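Side-chain contacts in mandelate racemase / muconate lactonizing enzyme, C-terminal domain protein (Pseudovibrio sp. JE062, PDB 4JHM), which is of unknown function but belongs to the enolase superfamily, with an N-terminal capping domain and a TIM-barrel-like C-terminal domain: residues S69-V74 and A371-E376; P141-D144 and E148-P151; H259-G264 and A290-N295; A331-L334 and T338-R341. One frame throughout, in Å; residues are numbered along the deposited sequence.

Interaction 1: residues S69-V74 and A371-E376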
# COMPACT_ATOMS: atom_id res chain seq x y z
N SER A 69 -35.09 -27.64 0.85
CA SER A 69 -34.81 -26.24 1.14
C SER A 69 -35.84 -25.38 0.41
O SER A 69 -36.38 -24.44 0.98
CB SER A 69 -33.41 -25.87 0.67
OG SER A 69 -33.21 -24.47 0.71
N LEU A 70 -36.10 -25.73 -0.84
CA LEU A 70 -37.09 -25.05 -1.66
C LEU A 70 -38.48 -25.14 -1.04
O LEU A 70 -39.27 -24.20 -1.14
CB LEU A 70 -37.11 -25.64 -3.07
CG LEU A 70 -36.09 -25.04 -4.04
CD1 LEU A 70 -35.73 -26.03 -5.13
CD2 LEU A 70 -36.63 -23.75 -4.63
N ARG A 71 -38.76 -26.26 -0.40
CA ARG A 71 -40.06 -26.47 0.24
C ARG A 71 -40.39 -25.37 1.24
O ARG A 71 -41.53 -24.93 1.34
CB ARG A 71 -40.10 -27.82 0.96
CG ARG A 71 -41.38 -28.06 1.74
CD ARG A 71 -41.41 -29.46 2.34
NE ARG A 71 -42.77 -29.94 2.53
CZ ARG A 71 -43.44 -29.88 3.68
NH1 ARG A 71 -42.87 -29.35 4.76
NH2 ARG A 71 -44.68 -30.34 3.75
N THR A 72 -39.38 -24.94 1.99
CA THR A 72 -39.58 -23.98 3.07
C THR A 72 -39.65 -22.55 2.54
O THR A 72 -40.11 -21.64 3.23
CB THR A 72 -38.46 -24.09 4.13
OG1 THR A 72 -37.20 -23.72 3.56
CG2 THR A 72 -38.37 -25.51 4.65
N ILE A 73 -39.19 -22.35 1.30
CA ILE A 73 -39.11 -21.03 0.71
C ILE A 73 -40.38 -20.65 -0.06
O ILE A 73 -40.90 -19.55 0.09
CB ILE A 73 -37.93 -20.95 -0.28
CG1 ILE A 73 -36.60 -21.00 0.48
CG2 ILE A 73 -38.02 -19.68 -1.10
CD1 ILE A 73 -35.40 -21.12 -0.43
N VAL A 74 -40.86 -21.58 -0.88
CA VAL A 74 -41.83 -21.28 -1.93
C VAL A 74 -43.29 -21.05 -1.50
O VAL A 74 -44.05 -20.47 -2.27
CB VAL A 74 -41.83 -22.37 -3.02
CG1 VAL A 74 -40.46 -22.47 -3.67
CG2 VAL A 74 -42.25 -23.71 -2.46
N ALA A 371 -38.93 -37.31 -5.76
CA ALA A 371 -39.54 -36.40 -4.78
C ALA A 371 -40.20 -35.21 -5.47
O ALA A 371 -39.65 -34.66 -6.42
CB ALA A 371 -38.49 -35.90 -3.80
N SER A 372 -41.38 -34.83 -5.00
CA SER A 372 -42.08 -33.68 -5.56
C SER A 372 -43.08 -33.07 -4.57
O SER A 372 -43.62 -33.77 -3.72
CB SER A 372 -42.81 -34.07 -6.84
OG SER A 372 -43.88 -34.95 -6.56
N TYR A 373 -43.31 -31.77 -4.71
CA TYR A 373 -44.33 -31.08 -3.93
C TYR A 373 -45.21 -30.26 -4.86
O TYR A 373 -44.90 -30.09 -6.04
CB TYR A 373 -43.69 -30.16 -2.89
CG TYR A 373 -42.95 -30.89 -1.80
CD1 TYR A 373 -43.62 -31.74 -0.92
CD2 TYR A 373 -41.58 -30.73 -1.63
CE1 TYR A 373 -42.94 -32.41 0.08
CE2 TYR A 373 -40.89 -31.40 -0.63
CZ TYR A 373 -41.58 -32.23 0.23
OH TYR A 373 -40.91 -32.90 1.22
N VAL A 374 -46.31 -29.76 -4.32
CA VAL A 374 -47.18 -28.84 -5.03
C VAL A 374 -47.81 -27.86 -4.04
O VAL A 374 -48.13 -28.23 -2.91
CB VAL A 374 -48.27 -29.59 -5.83
CG1 VAL A 374 -49.38 -30.07 -4.91
CG2 VAL A 374 -48.84 -28.70 -6.93
N PHE A 375 -47.95 -26.60 -4.45
CA PHE A 375 -48.56 -25.57 -3.61
C PHE A 375 -49.54 -24.74 -4.43
O PHE A 375 -49.25 -24.39 -5.58
CB PHE A 375 -47.49 -24.65 -3.03
CG PHE A 375 -46.40 -25.37 -2.28
CD1 PHE A 375 -45.30 -25.89 -2.95
CD2 PHE A 375 -46.46 -25.52 -0.90
CE1 PHE A 375 -44.29 -26.54 -2.27
CE2 PHE A 375 -45.45 -26.17 -0.22
CZ PHE A 375 -44.37 -26.69 -0.90
N GLU A 376 -50.69 -24.40 -3.84
CA GLU A 376 -51.71 -23.63 -4.55
C GLU A 376 -52.47 -22.64 -3.67
O GLU A 376 -52.36 -22.66 -2.44
CB GLU A 376 -52.72 -24.56 -5.23
CG GLU A 376 -52.25 -25.10 -6.58
CD GLU A 376 -53.37 -25.68 -7.40
OE1 GLU A 376 -54.27 -26.32 -6.81
OE2 GLU A 376 -53.35 -25.51 -8.64

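Interaction 2: residues P141-D144 and E148-P151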
# COMPACT_ATOMS: atom_id res chain seq x y z
N PRO A 141 -15.16 -35.92 -18.95
CA PRO A 141 -15.13 -36.74 -17.75
C PRO A 141 -13.70 -37.16 -17.43
O PRO A 141 -12.78 -36.92 -18.22
CB PRO A 141 -15.96 -37.96 -18.14
CG PRO A 141 -15.75 -38.10 -19.61
CD PRO A 141 -15.59 -36.69 -20.13
N MSE A 142 -13.51 -37.80 -16.29
CA MSE A 142 -12.19 -38.26 -15.88
C MSE A 142 -12.05 -39.72 -16.21
O MSE A 142 -12.91 -40.53 -15.85
CB MSE A 142 -12.04 -37.98 -14.39
CG MSE A 142 -11.28 -39.05 -13.62
SE MSE A 142 -11.36 -38.58 -11.71
CE MSE A 142 -9.59 -39.27 -11.22
N PHE A 143 -10.98 -40.08 -16.91
CA PHE A 143 -10.71 -41.48 -17.20
C PHE A 143 -9.64 -42.02 -16.25
O PHE A 143 -8.85 -41.26 -15.69
CB PHE A 143 -10.28 -41.65 -18.66
CG PHE A 143 -11.28 -41.14 -19.65
CD1 PHE A 143 -12.54 -41.71 -19.73
CD2 PHE A 143 -10.96 -40.11 -20.51
CE1 PHE A 143 -13.47 -41.24 -20.65
CE2 PHE A 143 -11.89 -39.64 -21.43
CZ PHE A 143 -13.14 -40.21 -21.50
N ASP A 144 -9.63 -43.34 -16.06
CA ASP A 144 -8.70 -43.98 -15.13
C ASP A 144 -7.26 -43.97 -15.64
O ASP A 144 -6.33 -43.83 -14.86
CB ASP A 144 -9.14 -45.42 -14.83
CG ASP A 144 -10.27 -45.49 -13.82
OD1 ASP A 144 -11.29 -44.80 -14.01
OD2 ASP A 144 -10.14 -46.24 -12.82
N GLU A 148 -7.00 -43.53 -22.27
CA GLU A 148 -8.44 -43.45 -22.51
C GLU A 148 -8.86 -42.07 -23.03
O GLU A 148 -9.93 -41.93 -23.62
CB GLU A 148 -9.22 -43.77 -21.23
CG GLU A 148 -9.10 -45.22 -20.77
CD GLU A 148 -9.94 -45.52 -19.54
OE1 GLU A 148 -11.19 -45.42 -19.64
OE2 GLU A 148 -9.37 -45.85 -18.49
N TYR A 149 -8.01 -41.07 -22.81
CA TYR A 149 -8.32 -39.70 -23.18
C TYR A 149 -8.24 -39.44 -24.69
O TYR A 149 -8.95 -38.58 -25.21
CB TYR A 149 -7.39 -38.72 -22.45
CG TYR A 149 -7.84 -38.38 -21.05
CD1 TYR A 149 -7.46 -39.17 -19.97
CD2 TYR A 149 -8.64 -37.27 -20.80
CE1 TYR A 149 -7.88 -38.87 -18.68
CE2 TYR A 149 -9.06 -36.97 -19.52
CZ TYR A 149 -8.67 -37.77 -18.46
OH TYR A 149 -9.08 -37.47 -17.18
N PHE A 150 -7.39 -40.18 -25.38
CA PHE A 150 -7.10 -39.87 -26.78
C PHE A 150 -8.29 -40.13 -27.71
O PHE A 150 -8.63 -39.28 -28.53
CB PHE A 150 -5.86 -40.63 -27.27
CG PHE A 150 -4.63 -40.37 -26.44
CD1 PHE A 150 -4.34 -39.10 -25.97
CD2 PHE A 150 -3.76 -41.40 -26.15
CE1 PHE A 150 -3.21 -38.87 -25.22
CE2 PHE A 150 -2.62 -41.18 -25.39
CZ PHE A 150 -2.34 -39.91 -24.93
N PRO A 151 -8.92 -41.32 -27.60
CA PRO A 151 -10.12 -41.54 -28.40
C PRO A 151 -11.18 -40.47 -28.16
O PRO A 151 -11.70 -39.89 -29.11
CB PRO A 151 -10.63 -42.90 -27.91
CG PRO A 151 -9.41 -43.59 -27.40
CD PRO A 151 -8.54 -42.51 -26.83

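Interaction 3: residues H259-G264 and A290-N295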
# COMPACT_ATOMS: atom_id res chain seq x y z
N HIS A 259 -14.43 -7.67 -4.98
CA HIS A 259 -13.19 -7.66 -4.22
C HIS A 259 -12.08 -8.47 -4.91
O HIS A 259 -10.92 -8.04 -4.96
CB HIS A 259 -13.44 -8.23 -2.83
CG HIS A 259 -12.22 -8.24 -1.97
ND1 HIS A 259 -11.37 -9.32 -1.89
CD2 HIS A 259 -11.70 -7.29 -1.15
CE1 HIS A 259 -10.38 -9.04 -1.06
NE2 HIS A 259 -10.56 -7.82 -0.59
N ALA A 260 -12.44 -9.64 -5.44
CA ALA A 260 -11.48 -10.54 -6.08
C ALA A 260 -10.82 -9.86 -7.28
O ALA A 260 -9.59 -9.86 -7.42
CB ALA A 260 -12.16 -11.82 -6.51
N LEU A 261 -11.63 -9.29 -8.15
CA LEU A 261 -11.11 -8.57 -9.29
C LEU A 261 -10.30 -7.36 -8.82
O LEU A 261 -9.22 -7.10 -9.34
CB LEU A 261 -12.26 -8.15 -10.21
CG LEU A 261 -13.03 -9.32 -10.83
CD1 LEU A 261 -14.18 -8.81 -11.69
CD2 LEU A 261 -12.11 -10.18 -11.67
N SER A 262 -10.82 -6.65 -7.82
CA SER A 262 -10.15 -5.46 -7.29
C SER A 262 -8.76 -5.73 -6.71
O SER A 262 -7.91 -4.85 -6.70
CB SER A 262 -11.01 -4.80 -6.21
OG SER A 262 -12.06 -4.05 -6.79
N THR A 263 -8.54 -6.95 -6.23
CA THR A 263 -7.27 -7.29 -5.59
C THR A 263 -6.42 -8.24 -6.44
O THR A 263 -5.39 -8.73 -5.98
CB THR A 263 -7.51 -7.91 -4.20
OG1 THR A 263 -8.35 -9.07 -4.32
CG2 THR A 263 -8.18 -6.91 -3.29
N GLY A 264 -6.85 -8.49 -7.68
CA GLY A 264 -6.07 -9.28 -8.62
C GLY A 264 -6.01 -10.77 -8.31
O GLY A 264 -5.00 -11.42 -8.55
N ALA A 290 -17.10 -6.58 -16.68
CA ALA A 290 -16.93 -5.57 -17.72
C ALA A 290 -16.13 -4.39 -17.18
O ALA A 290 -15.08 -4.04 -17.72
CB ALA A 290 -18.30 -5.10 -18.21
N GLY A 291 -16.61 -3.80 -16.09
CA GLY A 291 -15.94 -2.65 -15.47
C GLY A 291 -14.52 -2.95 -15.02
O GLY A 291 -13.73 -2.03 -14.81
N HIS A 292 -14.20 -4.23 -14.87
CA HIS A 292 -12.84 -4.64 -14.54
C HIS A 292 -12.08 -5.13 -15.77
O HIS A 292 -11.00 -5.69 -15.65
CB HIS A 292 -12.86 -5.73 -13.46
CG HIS A 292 -13.09 -5.21 -12.08
ND1 HIS A 292 -12.07 -4.67 -11.31
CD2 HIS A 292 -14.21 -5.15 -11.32
CE1 HIS A 292 -12.56 -4.29 -10.15
NE2 HIS A 292 -13.85 -4.57 -10.12
N SER A 293 -12.67 -4.93 -16.95
CA SER A 293 -12.03 -5.28 -18.22
C SER A 293 -11.72 -6.77 -18.33
O SER A 293 -10.67 -7.16 -18.87
CB SER A 293 -10.74 -4.47 -18.40
OG SER A 293 -10.98 -3.08 -18.29
N LYS A 294 -12.63 -7.61 -17.85
CA LYS A 294 -12.42 -9.05 -17.90
C LYS A 294 -13.70 -9.78 -18.27
O LYS A 294 -14.80 -9.21 -18.24
CB LYS A 294 -11.90 -9.57 -16.56
CG LYS A 294 -10.74 -8.77 -16.00
CD LYS A 294 -9.84 -9.58 -15.08
CE LYS A 294 -8.98 -8.64 -14.24
NZ LYS A 294 -7.74 -9.26 -13.71
N ASN A 295 -13.55 -11.06 -18.61
CA ASN A 295 -14.67 -11.89 -19.02
C ASN A 295 -15.28 -12.68 -17.87
O ASN A 295 -14.64 -12.86 -16.83
CB ASN A 295 -14.21 -12.86 -20.10
CG ASN A 295 -13.84 -12.16 -21.39
OD1 ASN A 295 -14.20 -11.01 -21.60
ND2 ASN A 295 -13.13 -12.86 -22.26

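Interaction 4: residues A331-L334 and T338-R341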
# COMPACT_ATOMS: atom_id res chain seq x y z
N ALA A 331 -26.89 -37.70 -20.99
CA ALA A 331 -27.17 -37.78 -19.56
C ALA A 331 -27.92 -36.54 -19.07
O ALA A 331 -28.92 -36.64 -18.36
CB ALA A 331 -25.87 -37.96 -18.78
N PHE A 332 -27.43 -35.36 -19.47
CA PHE A 332 -28.00 -34.10 -19.03
C PHE A 332 -29.16 -33.63 -19.90
O PHE A 332 -29.55 -32.46 -19.86
CB PHE A 332 -26.92 -33.03 -18.98
CG PHE A 332 -25.84 -33.30 -17.97
CD1 PHE A 332 -26.13 -33.25 -16.61
CD2 PHE A 332 -24.56 -33.62 -18.37
CE1 PHE A 332 -25.15 -33.51 -15.68
CE2 PHE A 332 -23.57 -33.87 -17.43
CZ PHE A 332 -23.87 -33.82 -16.09
N GLU A 333 -29.73 -34.53 -20.69
CA GLU A 333 -30.89 -34.18 -21.50
C GLU A 333 -32.16 -34.86 -20.97
O GLU A 333 -33.13 -35.03 -21.70
CB GLU A 333 -30.63 -34.54 -22.97
CG GLU A 333 -29.51 -33.72 -23.60
CD GLU A 333 -29.23 -34.10 -25.05
OE1 GLU A 333 -29.58 -35.22 -25.46
OE2 GLU A 333 -28.65 -33.27 -25.78
N LEU A 334 -32.15 -35.22 -19.68
CA LEU A 334 -33.30 -35.86 -19.04
C LEU A 334 -34.62 -35.13 -19.30
O LEU A 334 -34.71 -33.92 -19.15
CB LEU A 334 -33.08 -35.95 -17.52
CG LEU A 334 -32.71 -37.33 -16.96
CD1 LEU A 334 -31.26 -37.67 -17.24
CD2 LEU A 334 -32.98 -37.37 -15.46
N THR A 338 -35.83 -30.33 -25.57
CA THR A 338 -34.89 -29.38 -26.15
C THR A 338 -33.47 -29.93 -26.08
O THR A 338 -33.11 -30.59 -25.11
CB THR A 338 -34.92 -28.05 -25.38
OG1 THR A 338 -36.25 -27.52 -25.40
CG2 THR A 338 -33.95 -27.05 -26.01
N GLN A 339 -32.66 -29.65 -27.09
CA GLN A 339 -31.28 -30.11 -27.11
C GLN A 339 -30.31 -29.00 -27.49
O GLN A 339 -30.23 -28.59 -28.65
CB GLN A 339 -31.12 -31.29 -28.06
CG GLN A 339 -31.87 -32.53 -27.62
CD GLN A 339 -31.62 -33.71 -28.54
OE1 GLN A 339 -31.51 -34.85 -28.08
NE2 GLN A 339 -31.53 -33.45 -29.84
N ILE A 340 -29.56 -28.51 -26.51
CA ILE A 340 -28.52 -27.53 -26.76
C ILE A 340 -27.21 -28.26 -27.02
O ILE A 340 -26.42 -28.48 -26.10
CB ILE A 340 -28.37 -26.55 -25.58
CG1 ILE A 340 -29.69 -25.82 -25.35
CG2 ILE A 340 -27.25 -25.56 -25.86
CD1 ILE A 340 -29.67 -24.84 -24.20
N ARG A 341 -26.98 -28.63 -28.27
CA ARG A 341 -25.77 -29.34 -28.66
C ARG A 341 -24.82 -28.42 -29.40
O ARG A 341 -25.14 -27.26 -29.66
CB ARG A 341 -26.13 -30.54 -29.53
CG ARG A 341 -27.23 -31.40 -28.92
CD ARG A 341 -27.32 -32.78 -29.57
NE ARG A 341 -27.75 -33.78 -28.59
CZ ARG A 341 -27.86 -35.08 -28.84
NH1 ARG A 341 -27.57 -35.56 -30.04
NH2 ARG A 341 -28.25 -35.90 -27.88

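Interaction 1: residues S69-V74 and A371-E376
With CG of Arg71 trans to its backbone N (chi1 176°) and the chain stretched out to NE, the arginine reaches from helix 65-73 to the Tyr373 ring, which the strand 369-376 holds toward the helix. The aliphatic part arrives first. Arg71 CD sits over the face of Tyr373, 3.9 Å from the ring centroid, in a CH-pi contact, and Arg71 NE follows on that same face, 3.5 Å from Tyr373 CZ and off toward the rim. The guanidinium carbon lies farther out: Arg71 CZ is 4.9 Å from the Tyr373 centroid and 30° off the ring normal, an off-centre cation-pi pair. The two planes stand 54° apart, so this is no flat stack. The phenol oxygen of Tyr373 is hydrogen-bonded to Glu68, about one turn before Arg71 on the helix, and Glu68 also makes a long, weak ion pair with Arg71. Two residues along the strand, Phe375 meets Val74. Val74 CG2 lies 3.5 Å from Phe375 CE1, and the Phe375 CZ atom comes within 4.0 Å of the Arg71 carbonyl O. Phe61 of the second subunit joins the group, making a cation-pi contact with Arg71 and packing on Phe375. Within this chain the strand lies at one edge of the capping domain's antiparallel sheet, paired with strand 8-16. No hydrogen bond joins the two segments; cohesion comes from apolar surface and the pi face of Tyr373, with the nearby Glu68 carboxylate probably helping to balance the arginine's charge.

Interaction 2: residues P141-D144 and E148-P151
Phe143 drives the edge of its ring into the face of Tyr149, with Phe143 CD2 sitting above the middle of the tyrosine ring, 3.6 Å from Tyr149 CG. The centroids are 4.8 Å apart and the planes stand at 79°, a T-shaped pair in which Tyr149 supplies the face. Phe143 CG is anti to its carbonyl carbon, beside the backbone N (chi1 -57°), and this turn brings the ring up to Glu148 and Tyr149. There Glu148 gives the aromatic ring a second neighbour: its backbone O lies over one face of Phe143, 3.7 Å from Phe143 CE2, while Glu148 CB packs 3.5 Å from Phe143 CB. The Glu148 side chain runs out extended beyond CG, and its OE2 is hydrogen-bonded to Thr145. The hydroxyl end of Tyr149 meets the loop backbone. Phe143 N makes a weak hydrogen bond of 3.2 Å to Tyr149 OH, with Met142 CA close by at 3.5 Å from that same oxygen. Tyr149 OH in turn is hydrogen-bonded to the backbone O of His167, so one buried hydroxyl ties the loop to the end of the next strand. Leu178 and Tyr169 pack against the Tyr149 side chain too. The whole arrangement belongs to the first beta-alpha-beta crossover of the barrel: the chain leaves strand 133-139, sets Phe143 against Tyr149 on the helix that follows, and returns in strand 163-167, parallel to the one it left, as in the repeating units of a TIM barrel.

Interaction 3: residues H259-G264 and A290-N295
Leu261 places a backbone-proximal methylene, CB, almost squarely above the centre of the His292 imidazole: 3.6 Å to the ring centroid and only 10° off the ring normal. This CH-pi contact is the main meeting of the two segments. Leu261 CD1 lies on the same side of the ring but beyond its rim, 3.7 Å from His292 CD2, while Leu261 CD2 meets Lys294 CD at 4.1 Å. Lys294 runs extended past Leu261 in the opposite direction. At the rim of the imidazole, near the ring plane, Ser262 OG lies 3.4 Å from His292 CE1. With chi1 at -79° this hydroxyl folds back along its own helix. Both segments close helices in the same way: each helix finishes in a Schellman motif, with Gly264 and Ser293 as the residues of positive phi, so two helix C-termini lie side by side. Other chains gather at this place: His292 packs on Thr258 of the third subunit, and Lys231 of the fourth subunit is hydrogen-bonded to Ser262 O, where its charge probably suits the negative end of the helix dipole. Cohesion across the pair is thus largely aliphatic-on-imidazole, while the polar ends of the flanking side chains are satisfied from outside it, Ser262 OG by the backbone O of Thr258 in its own chain and Lys294 NZ by that of Trp266.

Interaction 4: residues A331-L334 and T338-R341
Arg341 grips the Glu333 carboxylate side-on, with two nitrogens to two oxygens. Arg341 NH2 reaches Glu333 OE1 at 2.8 Å, and Arg341 NE reaches Glu333 OE2 at 3.0 Å with an N-H...O angle of 166°. Both oxygens are approached on their syn sides, and the carboxylate and guanidinium planes are only 15° apart, so this salt bridge is close to a flat, fork-like pair. The glutamate extends beyond CG to bring its carboxylate across the loop, whereas the arginine chain bends at chi3 (148°) to present the NE edge. Gln339 crosses the glutamate at about a right angle, its CG 3.8 Å from Glu333 OE2. Tyr329 packs against Arg341, and Ile340, between Gln339 and Arg341 in sequence, packs its side chain on helix 304-316. Next to Glu333 along the chain, Phe332 lies edge-to-face with Tyr303 and with Phe326, while Glu333 points out to the salt bridge. The loop between strands 323-326 and 347-349 thus doubles back on itself in the barrel domain. Two bonds at once fix the rotation of both charged groups, and since the contact lies at the surface, both charges are probably retained and partly screened by solvent.

Interactions 2, 3 and 4 all lie, along the chain, inside the loop that interaction 1 closes between the N-terminal domain and the C-terminal strand. Interactions 2 and 4 sit in loops that follow parallel barrel strands, the end of the barrel where enolase-superfamily active sites are generally found; their nearest atoms are about 9 Å apart and their centres 22 Å. Interaction 3, where two barrel helices end, lies on the opposite side of the chain's centre from interaction 4, their centres 33 Å apart. Interaction 1 is closest to interaction 4, about 11 Å between nearest atoms. Interactions 1 and 3 both border other subunits, whereas interactions 2 and 4 touch none.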